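PDB 3GUE: UTP-glucose-1-phosphate uridylyltransferase 2 from Trypanosoma brucei, which probably catalyses the reaction of UTP with alpha-D-glucose 1-phosphate to give UDP-glucose and diphosphate. Local coordinates for residues A[16-21]-A[184-189]; A[251-256]-A[367-372]; A[277-282]-A[290-295]. One frame throughout, in Å; residues are numbered along the deposited sequence.

The three contacts illustrate how one bound UDP-glucose can be reached from distant parts of a chain. Contact 1 lies farthest out: it joins the N-terminal helix to an edge strand near the uracil end, partly buried, with a salt bridge on its outer side. Contacts 2 and 3 are buried, lie at the glucose end, and touch each other, the loop 251-256 meeting both Ser281 and Gln293; contact 3 is also nested in the chain between the segments of contact 2. Their chemistry differs: contact 2 depends on a carboxylate-guanidinium pair, whereas in contact 3 an aromatic ring packs against backbone carbonyls and an arginine, and hydrogen bonds run outward to the sugar and a sulfate.

Contact 1. Residues A[16-21]-A[184-189]. With UPG (uridine-5'-diphosphate-glucose), chain C.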
loop_
_atom_site.group_PDB
_atom_site.type_symbol
_atom_site.label_atom_id
_atom_site.label_comp_id
_atom_site.label_asym_id
_atom_site.label_seq_id
_atom_site.Cartn_x
_atom_site.Cartn_y
_atom_site.Cartn_z
ATOM N N LEU A 16 21.075 10.961 14.552
ATOM C CA LEU A 16 22.171 10.063 14.145
ATOM C C LEU A 16 22.481 9.097 15.251
ATOM O O LEU A 16 22.545 7.881 15.021
ATOM C CB LEU A 16 23.425 10.867 13.756
ATOM C CG LEU A 16 24.679 10.119 13.288
ATOM C CD1 LEU A 16 25.548 11.083 12.532
ATOM C CD2 LEU A 16 25.473 9.521 14.475
ATOM N N GLU A 17 22.658 9.645 16.461
ATOM C CA GLU A 17 23.071 8.884 17.618
ATOM C C GLU A 17 21.990 7.932 18.060
ATOM O O GLU A 17 22.286 6.797 18.399
ATOM C CB GLU A 17 23.509 9.816 18.769
ATOM C CG GLU A 17 24.899 10.430 18.578
ATOM C CD GLU A 17 25.314 11.457 19.650
ATOM O OE1 GLU A 17 24.489 11.886 20.485
ATOM O OE2 GLU A 17 26.505 11.838 19.639
ATOM N N LYS A 18 20.734 8.390 18.042
ATOM C CA LYS A 18 19.594 7.543 18.386
ATOM C C LYS A 18 19.433 6.377 17.396
ATOM O O LYS A 18 19.052 5.273 17.800
ATOM C CB LYS A 18 18.302 8.375 18.417
ATOM C CG LYS A 18 17.055 7.616 18.867
ATOM C CD LYS A 18 15.847 8.537 19.029
ATOM C CE LYS A 18 14.777 7.915 19.955
ATOM N NZ LYS A 18 13.729 8.956 20.230
ATOM N N MET A 19 19.684 6.631 16.105
ATOM C CA MET A 19 19.606 5.575 15.079
ATOM C C MET A 19 20.715 4.536 15.238
ATOM O O MET A 19 20.467 3.319 15.229
ATOM C CB MET A 19 19.607 6.165 13.661
ATOM C CG MET A 19 18.313 6.920 13.323
ATOM S SD MET A 19 18.322 7.869 11.800
ATOM C CE MET A 19 17.808 6.654 10.621
ATOM N N GLN A 20 21.933 5.017 15.392
ATOM C CA GLN A 20 23.069 4.147 15.658
ATOM C C GLN A 20 22.881 3.332 16.961
ATOM O O GLN A 20 23.293 2.172 17.036
ATOM C CB GLN A 20 24.358 4.965 15.708
ATOM C CG GLN A 20 24.821 5.520 14.376
ATOM C CD GLN A 20 26.171 6.225 14.489
ATOM O OE1 GLN A 20 26.645 6.509 15.585
ATOM N NE2 GLN A 20 26.783 6.518 13.357
ATOM N N ALA A 21 22.246 3.925 17.978
ATOM C CA ALA A 21 21.992 3.208 19.253
ATOM C C ALA A 21 21.012 2.045 19.090
ATOM O O ALA A 21 21.017 1.109 19.884
ATOM C CB ALA A 21 21.482 4.163 20.322
ATOM N N CYS A 184 6.326 4.371 19.979
ATOM C CA CYS A 184 5.768 5.473 19.194
ATOM C C CYS A 184 6.802 6.479 18.686
ATOM O O CYS A 184 6.431 7.350 17.890
ATOM C CB CYS A 184 4.702 6.240 19.987
ATOM S SG CYS A 184 3.212 5.275 20.349
ATOM N N GLU A 185 8.064 6.368 19.142
ATOM C CA GLU A 185 9.166 7.284 18.763
ATOM C C GLU A 185 9.759 6.999 17.357
ATOM O O GLU A 185 10.612 7.753 16.858
ATOM C CB GLU A 185 10.287 7.244 19.811
ATOM C CG GLU A 185 9.887 7.720 21.237
ATOM C CD GLU A 185 10.964 7.486 22.306
ATOM O OE1 GLU A 185 12.074 6.976 21.998
ATOM O OE2 GLU A 185 10.683 7.808 23.475
ATOM N N TRP A 186 9.306 5.905 16.745
ATOM C CA TRP A 186 9.897 5.356 15.529
ATOM C C TRP A 186 8.838 5.082 14.470
ATOM O O TRP A 186 7.721 4.724 14.833
ATOM C CB TRP A 186 10.552 4.011 15.850
ATOM C CG TRP A 186 11.699 4.145 16.727
ATOM C CD1 TRP A 186 11.704 4.084 18.097
ATOM C CD2 TRP A 186 13.048 4.373 16.323
ATOM N NE1 TRP A 186 12.983 4.254 18.564
ATOM C CE2 TRP A 186 13.829 4.432 17.501
ATOM C CE3 TRP A 186 13.676 4.528 15.074
ATOM C CZ2 TRP A 186 15.204 4.654 17.475
ATOM C CZ3 TRP A 186 15.039 4.753 15.040
ATOM C CH2 TRP A 186 15.804 4.790 16.247
ATOM N N VAL A 187 9.209 5.206 13.192
ATOM C CA VAL A 187 8.394 4.678 12.052
ATOM C C VAL A 187 9.251 4.056 10.959
ATOM O O VAL A 187 10.323 4.573 10.689
ATOM C CB VAL A 187 7.550 5.751 11.340
ATOM C CG1 VAL A 187 6.264 5.982 12.071
ATOM C CG2 VAL A 187 8.336 7.046 11.142
ATOM N N PRO A 188 8.742 2.986 10.290
ATOM C CA PRO A 188 9.389 2.478 9.066
ATOM C C PRO A 188 9.356 3.621 8.041
ATOM O O PRO A 188 8.348 4.335 7.982
ATOM C CB PRO A 188 8.471 1.319 8.622
ATOM C CG PRO A 188 7.152 1.575 9.300
ATOM C CD PRO A 188 7.532 2.207 10.620
ATOM N N PRO A 189 10.437 3.805 7.257
ATOM C CA PRO A 189 10.519 5.013 6.411
ATOM C C PRO A 189 9.772 4.977 5.047
ATOM O O PRO A 189 10.167 5.689 4.116
ATOM C CB PRO A 189 12.019 5.160 6.197
ATOM C CG PRO A 189 12.579 3.776 6.302
ATOM C CD PRO A 189 11.638 2.943 7.122
HETATM N N1 UPG C . 4.517 -0.537 3.954
HETATM C C2 UPG C . 5.797 -1.058 4.234
HETATM N N3 UPG C . 6.722 -0.197 4.796
HETATM C C4 UPG C . 6.451 1.120 5.083
HETATM C C5 UPG C . 5.189 1.651 4.789
HETATM C C6 UPG C . 4.215 0.835 4.221
HETATM O O2 UPG C . 6.138 -2.235 4.040
HETATM O O4 UPG C . 7.353 1.792 5.601
HETATM C C1C UPG C . 3.478 -1.425 3.340
HETATM C C2C UPG C . 2.061 -1.472 3.919
HETATM O O2C UPG C . 2.001 -2.350 5.052
HETATM C C3C UPG C . 1.311 -2.068 2.730
HETATM C C4C UPG C . 1.982 -1.387 1.548
HETATM O O4C UPG C . 3.289 -0.940 1.999
HETATM O O3C UPG C . 1.593 -3.465 2.656
HETATM C C5C UPG C . 1.188 -0.124 1.080
HETATM O O5C UPG C . 1.195 0.927 2.008
HETATM P PA UPG C . -0.131 1.805 2.281
HETATM O O1A UPG C . -1.221 0.805 2.461
HETATM O O2A UPG C . 0.091 2.826 3.311
HETATM O O3A UPG C . -0.362 2.519 0.816
HETATM P PB UPG C . 0.231 3.946 0.307
HETATM O O1B UPG C . 1.688 3.937 0.520
HETATM O O2B UPG C . -0.588 5.086 0.825
HETATM O O3B UPG C . -0.171 3.833 -1.242
HETATM C "C1'" UPG C . 0.466 2.790 -2.068
HETATM C "C2'" UPG C . 1.214 3.459 -3.212
HETATM C "C3'" UPG C . 0.210 4.300 -3.990
HETATM C "C4'" UPG C . -0.888 3.377 -4.545
HETATM C "C5'" UPG C . -1.571 2.600 -3.391
HETATM C "C6'" UPG C . -2.416 1.478 -3.935
HETATM O "O2'" UPG C . 2.269 4.307 -2.721
HETATM O "O3'" UPG C . 0.892 5.019 -5.002
HETATM O "O4'" UPG C . -1.856 4.127 -5.262
HETATM O "O5'" UPG C . -0.614 1.946 -2.514
HETATM O "O6'" UPG C . -3.314 1.030 -2.918
HETATM O O HOH W 1 12.327 9.472 17.969
#
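Lys18 and Met19 of helix 10-21 lie against Trp186, on an outermost strand of a four-stranded antiparallel sheet, so the contact is a helix packed on a sheet edge. The tight part is the benzo end of the indole. Its CH2 stands 3.6 Å from the carbonyl O of Lys18, which lies in the plane of the ring and meets its edge. The CG of Lys18 comes within 3.8 Å of Trp186 CZ2, and the lysine chain runs antiparallel to the indole side chain. On the inner side Met19 adds a looser apolar touch, CG to Trp186 CZ3 at 4.3 Å, before turning to Ile29 and Phe32 of helix 26-40. Arg164 makes a cation-pi contact with the same indole.

The outer side is polar and only partly covered. With CG anti to the backbone N (chi1 -176°) and the rest of the chain extended, Lys18 carries its ammonium past the indole to a salt bridge with Glu185. The other carboxylate oxygen, OE2, is held by the backbone N of Tyr178. A water joins Lys18 NZ to the carbonyl O of Glu185, linking the lysine side chain to the backbone of the segment 184-189. Farther along that segment, Pro188 belongs to the UDP-glucose pocket, its CB 3.3 Å from O4 of the uracil. The charged pair itself is steeply set: Lys18 NZ lies 3.1 Å from Glu185 OE1 and 60° out of the carboxylate plane.

Contact 2. Residues A[251-256]-A[367-372]. With UPG (uridine-5'-diphosphate-glucose), chain C.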
loop_
_atom_site.group_PDB
_atom_site.type_symbol
_atom_site.label_atom_id
_atom_site.label_comp_id
_atom_site.label_asym_id
_atom_site.label_seq_id
_atom_site.Cartn_x
_atom_site.Cartn_y
_atom_site.Cartn_z
ATOM N N GLU A 251 -14.150 6.221 -8.403
ATOM C CA GLU A 251 -14.538 7.087 -7.294
ATOM C C GLU A 251 -14.008 6.588 -5.928
ATOM O O GLU A 251 -13.754 7.396 -5.027
ATOM C CB GLU A 251 -16.057 7.231 -7.274
ATOM C CG GLU A 251 -16.553 8.600 -6.868
ATOM C CD GLU A 251 -18.016 8.595 -6.452
ATOM O OE1 GLU A 251 -18.851 7.968 -7.153
ATOM O OE2 GLU A 251 -18.334 9.224 -5.414
ATOM N N SER A 252 -13.816 5.272 -5.789
ATOM C CA SER A 252 -13.220 4.697 -4.575
ATOM C C SER A 252 -11.696 4.949 -4.399
ATOM O O SER A 252 -11.145 4.716 -3.325
ATOM C CB SER A 252 -13.532 3.195 -4.493
ATOM O OG SER A 252 -12.867 2.475 -5.513
ATOM N N ASP A 253 -10.998 5.417 -5.433
ATOM C CA ASP A 253 -9.527 5.588 -5.304
ATOM C C ASP A 253 -9.245 6.999 -4.794
ATOM O O ASP A 253 -9.117 7.939 -5.589
ATOM C CB ASP A 253 -8.770 5.311 -6.614
ATOM C CG ASP A 253 -9.079 3.927 -7.214
ATOM O OD1 ASP A 253 -8.983 2.903 -6.496
ATOM O OD2 ASP A 253 -9.413 3.872 -8.412
ATOM N N LYS A 254 -9.134 7.137 -3.472
ATOM C CA LYS A 254 -9.027 8.466 -2.832
ATOM C C LYS A 254 -7.688 8.677 -2.120
ATOM O O LYS A 254 -7.201 9.827 -1.967
ATOM C CB LYS A 254 -10.141 8.630 -1.823
ATOM C CG LYS A 254 -11.508 8.769 -2.456
ATOM C CD LYS A 254 -12.574 8.927 -1.405
ATOM C CE LYS A 254 -13.949 9.046 -2.047
ATOM N NZ LYS A 254 -13.991 9.992 -3.233
ATOM N N LYS A 255 -7.133 7.557 -1.663
ATOM C CA LYS A 255 -5.860 7.525 -0.944
ATOM C C LYS A 255 -4.849 6.606 -1.655
ATOM O O LYS A 255 -5.119 5.438 -1.922
ATOM C CB LYS A 255 -6.088 7.066 0.527
ATOM C CG LYS A 255 -6.927 8.085 1.364
ATOM C CD LYS A 255 -7.192 7.554 2.798
ATOM C CE LYS A 255 -5.955 7.621 3.720
ATOM N NZ LYS A 255 -6.164 6.810 5.001
ATOM N N GLY A 256 -3.691 7.174 -1.967
ATOM C CA GLY A 256 -2.610 6.480 -2.642
ATOM C C GLY A 256 -1.967 7.489 -3.570
ATOM O O GLY A 256 -1.850 8.660 -3.227
ATOM N N VAL A 367 -3.918 -1.879 -16.283
ATOM C CA VAL A 367 -4.294 -3.275 -16.077
ATOM C C VAL A 367 -5.764 -3.317 -15.648
ATOM O O VAL A 367 -6.316 -2.293 -15.189
ATOM C CB VAL A 367 -3.327 -4.049 -15.089
ATOM C CG1 VAL A 367 -1.869 -3.980 -15.577
ATOM C CG2 VAL A 367 -3.463 -3.568 -13.600
ATOM N N PRO A 368 -6.437 -4.465 -15.871
ATOM C CA PRO A 368 -7.813 -4.569 -15.414
ATOM C C PRO A 368 -7.943 -4.408 -13.875
ATOM O O PRO A 368 -7.046 -4.781 -13.121
ATOM C CB PRO A 368 -8.227 -5.980 -15.842
ATOM C CG PRO A 368 -7.239 -6.371 -16.906
ATOM C CD PRO A 368 -5.971 -5.697 -16.538
ATOM N N ARG A 369 -9.058 -3.832 -13.438
ATOM C CA ARG A 369 -9.328 -3.686 -12.016
ATOM C C ARG A 369 -9.215 -4.992 -11.240
ATOM O O ARG A 369 -9.031 -4.948 -10.046
ATOM C CB ARG A 369 -10.718 -3.064 -11.781
ATOM C CG ARG A 369 -10.949 -2.619 -10.344
ATOM C CD ARG A 369 -10.815 -1.115 -10.206
ATOM N NE ARG A 369 -10.739 -0.676 -8.812
ATOM C CZ ARG A 369 -10.045 0.394 -8.407
ATOM N NH1 ARG A 369 -9.339 1.094 -9.283
ATOM N NH2 ARG A 369 -10.003 0.728 -7.128
ATOM N N GLU A 370 -9.301 -6.166 -11.875
ATOM C CA GLU A 370 -9.293 -7.380 -11.052
ATOM C C GLU A 370 -7.910 -7.670 -10.424
ATOM O O GLU A 370 -7.773 -8.557 -9.582
ATOM C CB GLU A 370 -9.948 -8.586 -11.762
ATOM C CG GLU A 370 -11.354 -8.281 -12.368
ATOM C CD GLU A 370 -12.467 -8.073 -11.334
ATOM O OE1 GLU A 370 -12.820 -9.064 -10.659
ATOM O OE2 GLU A 370 -13.014 -6.935 -11.223
ATOM N N ARG A 371 -6.908 -6.870 -10.782
ATOM C CA ARG A 371 -5.585 -6.968 -10.145
ATOM C C ARG A 371 -5.346 -6.034 -8.958
ATOM O O ARG A 371 -4.218 -5.939 -8.461
ATOM C CB ARG A 371 -4.475 -6.746 -11.178
ATOM C CG ARG A 371 -4.502 -7.753 -12.295
ATOM C CD ARG A 371 -3.257 -7.709 -13.105
ATOM N NE ARG A 371 -3.377 -8.647 -14.213
ATOM C CZ ARG A 371 -2.457 -8.828 -15.160
ATOM N NH1 ARG A 371 -1.330 -8.127 -15.156
ATOM N NH2 ARG A 371 -2.690 -9.700 -16.130
ATOM N N PHE A 372 -6.391 -5.337 -8.523
ATOM C CA PHE A 372 -6.267 -4.266 -7.540
ATOM C C PHE A 372 -7.554 -4.222 -6.672
ATOM O O PHE A 372 -8.582 -3.772 -7.136
ATOM C CB PHE A 372 -6.014 -2.926 -8.282
ATOM C CG PHE A 372 -5.827 -1.721 -7.376
ATOM C CD1 PHE A 372 -4.807 -1.688 -6.424
ATOM C CD2 PHE A 372 -6.633 -0.594 -7.525
ATOM C CE1 PHE A 372 -4.629 -0.577 -5.608
ATOM C CE2 PHE A 372 -6.455 0.534 -6.717
ATOM C CZ PHE A 372 -5.449 0.548 -5.759
HETATM N N1 UPG C . 4.517 -0.537 3.954
HETATM C C2 UPG C . 5.797 -1.058 4.234
HETATM N N3 UPG C . 6.722 -0.197 4.796
HETATM C C4 UPG C . 6.451 1.120 5.083
HETATM C C5 UPG C . 5.189 1.651 4.789
HETATM C C6 UPG C . 4.215 0.835 4.221
HETATM O O2 UPG C . 6.138 -2.235 4.040
HETATM O O4 UPG C . 7.353 1.792 5.601
HETATM C C1C UPG C . 3.478 -1.425 3.340
HETATM C C2C UPG C . 2.061 -1.472 3.919
HETATM O O2C UPG C . 2.001 -2.350 5.052
HETATM C C3C UPG C . 1.311 -2.068 2.730
HETATM C C4C UPG C . 1.982 -1.387 1.548
HETATM O O4C UPG C . 3.289 -0.940 1.999
HETATM O O3C UPG C . 1.593 -3.465 2.656
HETATM C C5C UPG C . 1.188 -0.124 1.080
HETATM O O5C UPG C . 1.195 0.927 2.008
HETATM P PA UPG C . -0.131 1.805 2.281
HETATM O O1A UPG C . -1.221 0.805 2.461
HETATM O O2A UPG C . 0.091 2.826 3.311
HETATM O O3A UPG C . -0.362 2.519 0.816
HETATM P PB UPG C . 0.231 3.946 0.307
HETATM O O1B UPG C . 1.688 3.937 0.520
HETATM O O2B UPG C . -0.588 5.086 0.825
HETATM O O3B UPG C . -0.171 3.833 -1.242
HETATM C "C1'" UPG C . 0.466 2.790 -2.068
HETATM C "C2'" UPG C . 1.214 3.459 -3.212
HETATM C "C3'" UPG C . 0.210 4.300 -3.990
HETATM C "C4'" UPG C . -0.888 3.377 -4.545
HETATM C "C5'" UPG C . -1.571 2.600 -3.391
HETATM C "C6'" UPG C . -2.416 1.478 -3.935
HETATM O "O2'" UPG C . 2.269 4.307 -2.721
HETATM O "O3'" UPG C . 0.892 5.019 -5.002
HETATM O "O4'" UPG C . -1.856 4.127 -5.262
HETATM O "O5'" UPG C . -0.614 1.946 -2.514
HETATM O "O6'" UPG C . -3.314 1.030 -2.918
HETATM O O HOH W 2 -11.589 0.494 -4.448
#
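A two-bond salt bridge joins Arg369 and Asp253 head-on. From the 3-10 turn 369-371, Arg369 CB points toward the 251-256 loop; after CG the chain bends at chi2 (103°), then extends through CD to NE. The side chain as a whole touches Cys247, Thr250 and Pro407. From NE outward the group is flat, and Phe372 CD2 lies 3.4 Å above one face of it, nearer its margin than its middle. Arg369 NH1 gives a bent bond of 2.9 Å to the syn lone pair of Asp253 OD2, which lies off the guanidinium plane and also accepts from Thr250 N. Arg369 NH2 points almost straight (167°) at Asp253 OD1; the modelled 2.5 Å is unusually short and its exact value doubtful. With carboxylate and guanidinium planes 39° apart, the bridge is twisted. A water 3.1 Å from Arg369 NH2 also bonds Ser252 OG, itself tied to Thr250 OG1.

Phe372 CE2 lies 3.5 Å from Asp253 OD1, at the ring edge, while Phe372 CE1 is 3.4 Å from O6' of UDP-glucose; Gly256 CA is 3.6 Å from its O4'. Two loops following neighbouring strands of the central mixed sheet thus meet at the sugar pocket of a GT-A-type nucleotidyltransferase.

Contact 3. Residues A[277-282]-A[290-295]; sequences VLRESA and DSFQNI. With UPG (uridine-5'-diphosphate-glucose), chain C; SO4 (sulfate ion), chain G.
Ser281 and Phe292, with CA atoms 8.1 Å apart, mark where two changes of backbone meet. On one side strand 275-280 gives way to a 3-10 turn at Ser281; on the other helix 289-292 ends, and Asn294 N bonds back to Ser291 O in a tight turn just beyond it. Phe292, CG anti to the backbone N (chi1 -179°), extends from the helix toward the strand end. Its CE1 is 3.3 Å from the carbonyl O of Arg279, which lies at the ring edge near the plane, and its CZ is 3.8 Å from Ser281 OG.

Arg279 runs beside the ring in the opposite direction. Its NE meets the ring edge, in plane, 3.7 Å from Phe292 CD1, while Phe292 CB lies over one face of the guanidinium. Because the two planes are 54° apart, this is not a parallel stack. The guanidinium has its polar partners elsewhere: NH2 forms a salt bridge with Glu49 and a hydrogen bond to His258, and NH1 bonds the carbonyl O of Ile47.

The alternation of the strand sends Glu280 the other way, into the UDP-glucose pocket. Its carboxylate accepts hydrogen bonds from two hydroxyls of the glucose, OE1 from O2' of UDP-glucose at 2.5 Å and OE2 from O3' likewise at 2.5 Å, a bidentate grip on adjacent sugar carbons. Away from the sugar, Ser291 OG (2.8 Å to O3) and Asn294 ND2 (2.9 Å to O4) bind a sulfate, probably from the crystallisation liquor, together with Lys297.

Strand 275-280 borders a small antiparallel sheet beside strand 257-262. Helix 289-292 packs on its end through Phe292, which also meets the ring of His258 from that neighbouring strand, while Glu280 touches Met329 of strand 329-334.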
loop_
_atom_site.group_PDB
_atom_site.type_symbol
_atom_site.label_atom_id
_atom_site.label_comp_id
_atom_site.label_asym_id
_atom_site.label_seq_id
_atom_site.Cartn_x
_atom_site.Cartn_y
_atom_site.Cartn_z
ATOM N N VAL A 277 5.875 11.388 -13.009
ATOM C CA VAL A 277 5.927 11.668 -11.580
ATOM C C VAL A 277 4.784 10.937 -10.876
ATOM O O VAL A 277 3.698 10.753 -11.434
ATOM C CB VAL A 277 5.938 13.212 -11.195
ATOM C CG1 VAL A 277 6.604 14.095 -12.272
ATOM C CG2 VAL A 277 4.546 13.729 -10.859
ATOM N N LEU A 278 5.043 10.512 -9.652
ATOM C CA LEU A 278 4.020 9.902 -8.822
ATOM C C LEU A 278 3.668 10.936 -7.764
ATOM O O LEU A 278 4.554 11.459 -7.067
ATOM C CB LEU A 278 4.543 8.595 -8.220
ATOM C CG LEU A 278 3.702 7.803 -7.212
ATOM C CD1 LEU A 278 2.460 7.231 -7.863
ATOM C CD2 LEU A 278 4.587 6.651 -6.626
ATOM N N ARG A 279 2.408 11.340 -7.705
ATOM C CA ARG A 279 1.994 12.206 -6.598
ATOM C C ARG A 279 1.150 11.422 -5.587
ATOM O O ARG A 279 0.002 11.057 -5.883
ATOM C CB ARG A 279 1.256 13.431 -7.072
ATOM C CG ARG A 279 0.950 14.390 -5.922
ATOM C CD ARG A 279 0.358 15.674 -6.350
ATOM N NE ARG A 279 -0.868 15.544 -7.139
ATOM C CZ ARG A 279 -1.586 16.582 -7.539
ATOM N NH1 ARG A 279 -1.203 17.804 -7.196
ATOM N NH2 ARG A 279 -2.681 16.407 -8.274
ATOM N N GLU A 280 1.748 11.153 -4.420
ATOM C CA GLU A 280 1.075 10.465 -3.301
ATOM C C GLU A 280 0.153 11.410 -2.539
ATOM O O GLU A 280 0.276 12.625 -2.656
ATOM C CB GLU A 280 2.095 9.889 -2.336
ATOM C CG GLU A 280 2.980 8.767 -2.897
ATOM C CD GLU A 280 2.221 7.483 -3.163
ATOM O OE1 GLU A 280 1.861 6.749 -2.221
ATOM O OE2 GLU A 280 2.008 7.197 -4.331
ATOM N N SER A 281 -0.752 10.847 -1.743
ATOM C CA SER A 281 -1.585 11.642 -0.827
ATOM C C SER A 281 -0.775 12.629 0.030
ATOM O O SER A 281 -1.146 13.804 0.161
ATOM C CB SER A 281 -2.370 10.705 0.090
ATOM O OG SER A 281 -3.445 10.107 -0.594
ATOM N N ALA A 282 0.317 12.137 0.610
ATOM C CA ALA A 282 1.192 12.928 1.470
ATOM C C ALA A 282 1.970 14.039 0.739
ATOM O O ALA A 282 2.578 14.902 1.380
ATOM C CB ALA A 282 2.152 12.018 2.186
ATOM N N ASP A 290 -8.931 19.019 -4.224
ATOM C CA ASP A 290 -9.954 18.933 -5.262
ATOM C C ASP A 290 -9.395 18.405 -6.590
ATOM O O ASP A 290 -9.926 17.441 -7.151
ATOM C CB ASP A 290 -10.708 20.278 -5.420
ATOM C CG ASP A 290 -11.605 20.588 -4.224
ATOM O OD1 ASP A 290 -11.795 19.675 -3.387
ATOM O OD2 ASP A 290 -12.133 21.728 -4.113
ATOM N N SER A 291 -8.304 19.002 -7.064
ATOM C CA SER A 291 -7.535 18.463 -8.194
ATOM C C SER A 291 -7.041 17.022 -7.942
ATOM O O SER A 291 -7.302 16.119 -8.746
ATOM C CB SER A 291 -6.355 19.387 -8.519
ATOM O OG SER A 291 -6.785 20.692 -8.862
ATOM N N PHE A 292 -6.345 16.788 -6.824
ATOM C CA PHE A 292 -5.840 15.438 -6.544
ATOM C C PHE A 292 -6.964 14.409 -6.681
ATOM O O PHE A 292 -6.703 13.271 -7.090
ATOM C CB PHE A 292 -5.163 15.346 -5.160
ATOM C CG PHE A 292 -4.600 13.970 -4.825
ATOM C CD1 PHE A 292 -3.269 13.675 -5.083
ATOM C CD2 PHE A 292 -5.406 12.990 -4.206
ATOM C CE1 PHE A 292 -2.737 12.422 -4.780
ATOM C CE2 PHE A 292 -4.890 11.743 -3.870
ATOM C CZ PHE A 292 -3.544 11.446 -4.161
ATOM N N GLN A 293 -8.196 14.836 -6.364
ATOM C CA GLN A 293 -9.397 13.955 -6.316
ATOM C C GLN A 293 -10.298 14.039 -7.554
ATOM O O GLN A 293 -11.358 13.418 -7.611
ATOM C CB GLN A 293 -10.219 14.179 -5.035
ATOM C CG GLN A 293 -9.483 13.870 -3.728
ATOM C CD GLN A 293 -9.292 12.379 -3.477
ATOM O OE1 GLN A 293 -9.768 11.530 -4.237
ATOM N NE2 GLN A 293 -8.637 12.057 -2.374
ATOM N N ASN A 294 -9.857 14.790 -8.552
ATOM C CA ASN A 294 -10.489 14.783 -9.866
ATOM C C ASN A 294 -10.073 13.497 -10.610
ATOM O O ASN A 294 -8.993 13.446 -11.177
ATOM C CB ASN A 294 -10.054 16.042 -10.624
ATOM C CG ASN A 294 -10.822 16.257 -11.901
ATOM O OD1 ASN A 294 -11.298 15.312 -12.521
ATOM N ND2 ASN A 294 -10.944 17.521 -12.311
ATOM N N ILE A 295 -10.920 12.461 -10.594
ATOM C CA ILE A 295 -10.532 11.151 -11.147
ATOM C C ILE A 295 -10.509 11.151 -12.682
ATOM O O ILE A 295 -9.925 10.243 -13.301
ATOM C CB ILE A 295 -11.413 9.982 -10.627
ATOM C CG1 ILE A 295 -12.857 10.087 -11.177
ATOM C CG2 ILE A 295 -11.357 9.885 -9.080
ATOM C CD1 ILE A 295 -13.690 8.847 -10.910
HETATM N N1 UPG C . 4.517 -0.537 3.954
HETATM C C2 UPG C . 5.797 -1.058 4.234
HETATM N N3 UPG C . 6.722 -0.197 4.796
HETATM C C4 UPG C . 6.451 1.120 5.083
HETATM C C5 UPG C . 5.189 1.651 4.789
HETATM C C6 UPG C . 4.215 0.835 4.221
HETATM O O2 UPG C . 6.138 -2.235 4.040
HETATM O O4 UPG C . 7.353 1.792 5.601
HETATM C C1C UPG C . 3.478 -1.425 3.340
HETATM C C2C UPG C . 2.061 -1.472 3.919
HETATM O O2C UPG C . 2.001 -2.350 5.052
HETATM C C3C UPG C . 1.311 -2.068 2.730
HETATM C C4C UPG C . 1.982 -1.387 1.548
HETATM O O4C UPG C . 3.289 -0.940 1.999
HETATM O O3C UPG C . 1.593 -3.465 2.656
HETATM C C5C UPG C . 1.188 -0.124 1.080
HETATM O O5C UPG C . 1.195 0.927 2.008
HETATM P PA UPG C . -0.131 1.805 2.281
HETATM O O1A UPG C . -1.221 0.805 2.461
HETATM O O2A UPG C . 0.091 2.826 3.311
HETATM O O3A UPG C . -0.362 2.519 0.816
HETATM P PB UPG C . 0.231 3.946 0.307
HETATM O O1B UPG C . 1.688 3.937 0.520
HETATM O O2B UPG C . -0.588 5.086 0.825
HETATM O O3B UPG C . -0.171 3.833 -1.242
HETATM C "C1'" UPG C . 0.466 2.790 -2.068
HETATM C "C2'" UPG C . 1.214 3.459 -3.212
HETATM C "C3'" UPG C . 0.210 4.300 -3.990
HETATM C "C4'" UPG C . -0.888 3.377 -4.545
HETATM C "C5'" UPG C . -1.571 2.600 -3.391
HETATM C "C6'" UPG C . -2.416 1.478 -3.935
HETATM O "O2'" UPG C . 2.269 4.307 -2.721
HETATM O "O3'" UPG C . 0.892 5.019 -5.002
HETATM O "O4'" UPG C . -1.856 4.127 -5.262
HETATM O "O5'" UPG C . -0.614 1.946 -2.514
HETATM O "O6'" UPG C . -3.314 1.030 -2.918
HETATM S S SO4 G . -9.260 20.856 -11.478
HETATM O O1 SO4 G . -9.556 22.126 -10.798
HETATM O O2 SO4 G . -9.716 20.937 -12.867
HETATM O O3 SO4 G . -7.816 20.612 -11.434
HETATM O O4 SO4 G . -9.926 19.778 -10.752
#